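Local coordinates for betaine aldehyde dehydrogenase (Staphylococcus aureus subsp. aureus COL, PDB 4QTO), which oxidises betaine aldehyde to glycine betaine with NAD as the likely electron acceptor, as a member of the aldehyde dehydrogenase family, at residues 42-52 / 63-74. Sequence-based numbering, arbitrary orientation.
Sequences VESANKNTRDI and TVSEGTKEDAER
Arg50 and Val64 form a hydrogen-bonded pair in the antiparallel beta hairpin of strands 49-54 and 59-65: Arg50 N gives its proton to Val64 O at 2.8 Å, and Val64 N returns one to Arg50 O. On the face carrying both these side chains, Arg50 grips Glu66 side-on, NE to OE1 (2.8 Å) and NH2 to OE2 (2.9 Å). Both oxygens are met on their syn sides and lie close to the guanidinium plane, although the two flat groups are turned 38° apart. Glu66 reaches the arginine because its chain bends at chi2 (82°); its CG also packs beside the amide of Asn48. Ala236 N gives OE2 a further, weak bond. Asp51 and Thr63 point the same way from the other face, and the short threonine hydroxyl donates to Asp51 OD1 from above the carboxylate plane.

Beyond the strands, the type I turn from Ser44 to Lys47 meets the start of helix 69-85. Ala45 N donates to Asp71 OD2 (3.0 Å), and the small Ala45 methyl fits against Asp71 OD1 and Thr68 OG1. Asp71 suits this place because its carboxylate serves both segments: OD2 also takes the proton of Thr68 N, while Thr68 OG1 accepts from Asp71 N, completing a capping box. Gln35 is another donor to OD2. Asn46 OD1 closes an Asx turn by accepting from Asn48 N, and its amide slides past Thr68, leaving ND2 3.4 Å from CG2. One water joins the segments at the helix start, donating to Glu43 O and, at 2.7 Å, to Asp71 OD1.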
loop_
_atom_site.group_PDB
_atom_site.type_symbol
_atom_site.label_atom_id
_atom_site.label_comp_id
_atom_site.label_asym_id
_atom_site.label_seq_id
_atom_site.Cartn_x
_atom_site.Cartn_y
_atom_site.Cartn_z
ATOM N N VAL A 42 3.407 -27.903 -32.571
ATOM C CA VAL A 42 4.493 -28.606 -33.200
ATOM C C VAL A 42 4.893 -29.888 -32.468
ATOM O O VAL A 42 4.798 -29.997 -31.242
ATOM C CB VAL A 42 5.746 -27.724 -33.326
ATOM C CG1 VAL A 42 5.466 -26.529 -34.219
ATOM C CG2 VAL A 42 6.238 -27.232 -31.972
ATOM N N GLU A 43 5.366 -30.866 -33.228
ATOM C CA GLU A 43 5.817 -32.100 -32.597
ATOM C C GLU A 43 7.242 -31.876 -32.052
ATOM O O GLU A 43 7.779 -30.768 -32.121
ATOM C CB GLU A 43 5.687 -33.292 -33.536
ATOM C CG GLU A 43 6.491 -33.172 -34.753
ATOM C CD GLU A 43 6.278 -34.340 -35.720
ATOM O OE1 GLU A 43 6.945 -34.298 -36.739
ATOM O OE2 GLU A 43 5.473 -35.276 -35.486
ATOM N N SER A 44 7.810 -32.906 -31.463
ATOM C CA SER A 44 9.185 -32.837 -31.033
ATOM C C SER A 44 10.071 -32.783 -32.250
ATOM O O SER A 44 9.794 -33.441 -33.287
ATOM C CB SER A 44 9.556 -34.087 -30.242
ATOM O OG SER A 44 10.934 -34.032 -29.918
ATOM N N ALA A 45 11.197 -32.098 -32.112
ATOM C CA ALA A 45 12.154 -31.996 -33.191
ATOM C C ALA A 45 12.658 -33.360 -33.651
ATOM O O ALA A 45 13.011 -33.508 -34.825
ATOM C CB ALA A 45 13.332 -31.093 -32.811
ATOM N N ASN A 46 12.697 -34.349 -32.755
ATOM C CA ASN A 46 13.160 -35.695 -33.109
ATOM C C ASN A 46 12.036 -36.748 -33.208
ATOM O O ASN A 46 12.314 -37.952 -33.290
ATOM C CB ASN A 46 14.214 -36.180 -32.106
ATOM C CG ASN A 46 13.666 -36.329 -30.688
ATOM O OD1 ASN A 46 12.453 -36.248 -30.457
ATOM N ND2 ASN A 46 14.557 -36.557 -29.725
ATOM N N LYS A 47 10.789 -36.279 -33.220
ATOM C CA LYS A 47 9.584 -37.109 -33.303
ATOM C C LYS A 47 9.414 -38.085 -32.129
ATOM O O LYS A 47 8.613 -39.010 -32.185
ATOM C CB LYS A 47 9.520 -37.849 -34.641
ATOM C CG LYS A 47 9.233 -36.969 -35.830
ATOM C CD LYS A 47 8.997 -37.822 -37.072
ATOM C CE LYS A 47 8.396 -37.043 -38.235
ATOM N NZ LYS A 47 6.947 -36.747 -38.064
ATOM N N ASN A 48 10.119 -37.851 -31.031
ATOM C CA ASN A 48 9.971 -38.697 -29.867
ATOM C C ASN A 48 8.613 -38.415 -29.216
ATOM O O ASN A 48 8.049 -37.303 -29.335
ATOM C CB ASN A 48 11.088 -38.408 -28.904
ATOM C CG ASN A 48 11.275 -39.495 -27.868
ATOM O OD1 ASN A 48 10.749 -40.605 -27.983
ATOM N ND2 ASN A 48 12.073 -39.180 -26.858
ATOM N N THR A 49 8.096 -39.437 -28.547
ATOM C CA THR A 49 6.802 -39.373 -27.877
ATOM C C THR A 49 6.848 -40.069 -26.540
ATOM O O THR A 49 7.790 -40.815 -26.243
ATOM C CB THR A 49 5.685 -40.039 -28.736
ATOM O OG1 THR A 49 5.982 -41.427 -28.977
ATOM C CG2 THR A 49 5.493 -39.321 -30.062
ATOM N N ARG A 50 5.788 -39.867 -25.770
ATOM C CA ARG A 50 5.618 -40.445 -24.455
ATOM C C ARG A 50 4.179 -40.871 -24.267
ATOM O O ARG A 50 3.256 -40.148 -24.616
ATOM C CB ARG A 50 5.985 -39.402 -23.386
ATOM C CG ARG A 50 5.633 -39.837 -21.976
ATOM C CD ARG A 50 5.953 -38.727 -20.988
ATOM N NE ARG A 50 7.403 -38.524 -20.887
ATOM C CZ ARG A 50 8.186 -39.115 -20.024
ATOM N NH1 ARG A 50 7.654 -39.925 -19.111
ATOM N NH2 ARG A 50 9.477 -38.862 -20.048
ATOM N N ASP A 51 3.998 -42.088 -23.758
ATOM C CA ASP A 51 2.676 -42.613 -23.431
ATOM C C ASP A 51 2.312 -42.188 -21.996
ATOM O O ASP A 51 3.121 -42.332 -21.057
ATOM C CB ASP A 51 2.653 -44.135 -23.522
ATOM C CG ASP A 51 2.726 -44.648 -24.943
ATOM O OD1 ASP A 51 2.608 -43.886 -25.919
ATOM O OD2 ASP A 51 2.895 -45.864 -25.086
ATOM N N ILE A 52 1.127 -41.613 -21.871
ATOM C CA ILE A 52 0.548 -41.098 -20.642
ATOM C C ILE A 52 -0.374 -42.202 -20.112
ATOM O O ILE A 52 -1.137 -42.806 -20.868
ATOM C CB ILE A 52 -0.234 -39.795 -20.915
ATOM C CG1 ILE A 52 0.693 -38.774 -21.564
ATOM C CG2 ILE A 52 -0.864 -39.234 -19.644
ATOM C CD1 ILE A 52 1.984 -38.524 -20.812
ATOM N N THR A 63 -0.916 -40.316 -26.062
ATOM C CA THR A 63 0.490 -40.251 -26.450
ATOM C C THR A 63 0.774 -38.812 -26.871
ATOM O O THR A 63 0.055 -38.257 -27.713
ATOM C CB THR A 63 0.810 -41.215 -27.593
ATOM O OG1 THR A 63 0.561 -42.558 -27.149
ATOM C CG2 THR A 63 2.282 -41.086 -28.007
ATOM N N VAL A 64 1.821 -38.220 -26.298
ATOM C CA VAL A 64 2.174 -36.844 -26.591
ATOM C C VAL A 64 3.631 -36.706 -27.058
ATOM O O VAL A 64 4.466 -37.602 -26.855
ATOM C CB VAL A 64 1.977 -35.929 -25.349
ATOM C CG1 VAL A 64 0.526 -35.976 -24.889
ATOM C CG2 VAL A 64 2.916 -36.346 -24.233
ATOM N N SER A 65 3.921 -35.572 -27.685
ATOM C CA SER A 65 5.293 -35.268 -28.082
ATOM C C SER A 65 6.209 -35.195 -26.871
ATOM O O SER A 65 5.802 -34.752 -25.791
ATOM C CB SER A 65 5.376 -33.922 -28.772
ATOM O OG SER A 65 4.653 -33.944 -29.984
ATOM N N GLU A 66 7.449 -35.654 -27.046
ATOM C CA GLU A 66 8.496 -35.610 -25.994
ATOM C C GLU A 66 9.597 -34.705 -26.611
ATOM O O GLU A 66 10.433 -35.150 -27.420
ATOM C CB GLU A 66 9.016 -36.993 -25.712
ATOM C CG GLU A 66 10.128 -37.067 -24.671
ATOM C CD GLU A 66 9.626 -37.066 -23.236
ATOM O OE1 GLU A 66 8.423 -36.911 -22.963
ATOM O OE2 GLU A 66 10.484 -37.359 -22.365
ATOM N N GLY A 67 9.537 -33.433 -26.257
ATOM C CA GLY A 67 10.394 -32.404 -26.834
ATOM C C GLY A 67 11.871 -32.499 -26.512
ATOM O O GLY A 67 12.270 -33.168 -25.554
ATOM N N THR A 68 12.668 -31.810 -27.324
ATOM C CA THR A 68 14.097 -31.784 -27.151
ATOM C C THR A 68 14.582 -30.476 -26.522
ATOM O O THR A 68 13.862 -29.466 -26.436
ATOM C CB THR A 68 14.824 -31.926 -28.492
ATOM O OG1 THR A 68 14.597 -30.759 -29.298
ATOM C CG2 THR A 68 14.347 -33.150 -29.228
ATOM N N LYS A 69 15.845 -30.468 -26.110
ATOM C CA LYS A 69 16.384 -29.249 -25.517
ATOM C C LYS A 69 16.428 -28.128 -26.556
ATOM O O LYS A 69 16.310 -26.946 -26.185
ATOM C CB LYS A 69 17.757 -29.501 -24.889
ATOM C CG LYS A 69 18.866 -29.767 -25.846
ATOM C CD LYS A 69 20.148 -30.021 -25.031
ATOM C CE LYS A 69 21.381 -30.163 -25.914
ATOM N NZ LYS A 69 21.282 -31.288 -26.877
ATOM N N GLU A 70 16.517 -28.462 -27.842
ATOM C CA GLU A 70 16.491 -27.455 -28.894
ATOM C C GLU A 70 15.096 -26.850 -29.018
ATOM O O GLU A 70 14.955 -25.676 -29.346
ATOM C CB GLU A 70 16.974 -27.989 -30.231
ATOM C CG GLU A 70 18.475 -28.311 -30.268
ATOM C CD GLU A 70 18.861 -29.569 -29.512
ATOM O OE1 GLU A 70 18.042 -30.516 -29.398
ATOM O OE2 GLU A 70 20.020 -29.637 -29.052
ATOM N N ASP A 71 14.059 -27.674 -28.821
ATOM C CA ASP A 71 12.671 -27.148 -28.831
ATOM C C ASP A 71 12.521 -26.126 -27.663
ATOM O O ASP A 71 11.955 -25.027 -27.840
ATOM C CB ASP A 71 11.654 -28.275 -28.637
ATOM C CG ASP A 71 11.530 -29.203 -29.846
ATOM O OD1 ASP A 71 11.710 -28.740 -30.988
ATOM O OD2 ASP A 71 11.197 -30.400 -29.632
ATOM N N ALA A 72 13.042 -26.461 -26.482
ATOM C CA ALA A 72 12.925 -25.580 -25.319
ATOM C C ALA A 72 13.665 -24.275 -25.594
ATOM O O ALA A 72 13.171 -23.196 -25.281
ATOM C CB ALA A 72 13.473 -26.239 -24.050
ATOM N N GLU A 73 14.855 -24.375 -26.193
ATOM C CA GLU A 73 15.624 -23.186 -26.542
ATOM C C GLU A 73 14.850 -22.319 -27.545
ATOM O O GLU A 73 14.787 -21.088 -27.402
ATOM C CB GLU A 73 16.982 -23.598 -27.166
ATOM C CG GLU A 73 18.005 -24.224 -26.224
ATOM C CD GLU A 73 19.141 -24.973 -26.945
ATOM O OE1 GLU A 73 19.265 -24.873 -28.189
ATOM O OE2 GLU A 73 19.913 -25.682 -26.271
ATOM N N ARG A 74 14.243 -22.942 -28.550
ATOM C CA ARG A 74 13.469 -22.193 -29.541
ATOM C C ARG A 74 12.277 -21.451 -28.890
ATOM O O ARG A 74 11.986 -20.290 -29.231
ATOM C CB ARG A 74 12.980 -23.107 -30.693
ATOM C CG ARG A 74 12.463 -22.309 -31.870
ATOM C CD ARG A 74 12.255 -23.162 -33.120
ATOM N NE ARG A 74 11.124 -24.077 -33.046
ATOM C CZ ARG A 74 9.856 -23.749 -33.290
ATOM N NH1 ARG A 74 9.506 -22.499 -33.581
ATOM N NH2 ARG A 74 8.934 -24.683 -33.217
HETATM O O HOH W 1 9.718 -29.018 -32.784
HETATM O O HOH W 2 6.911 -35.708 -31.365
HETATM O O HOH W 3 13.059 -36.294 -26.824
#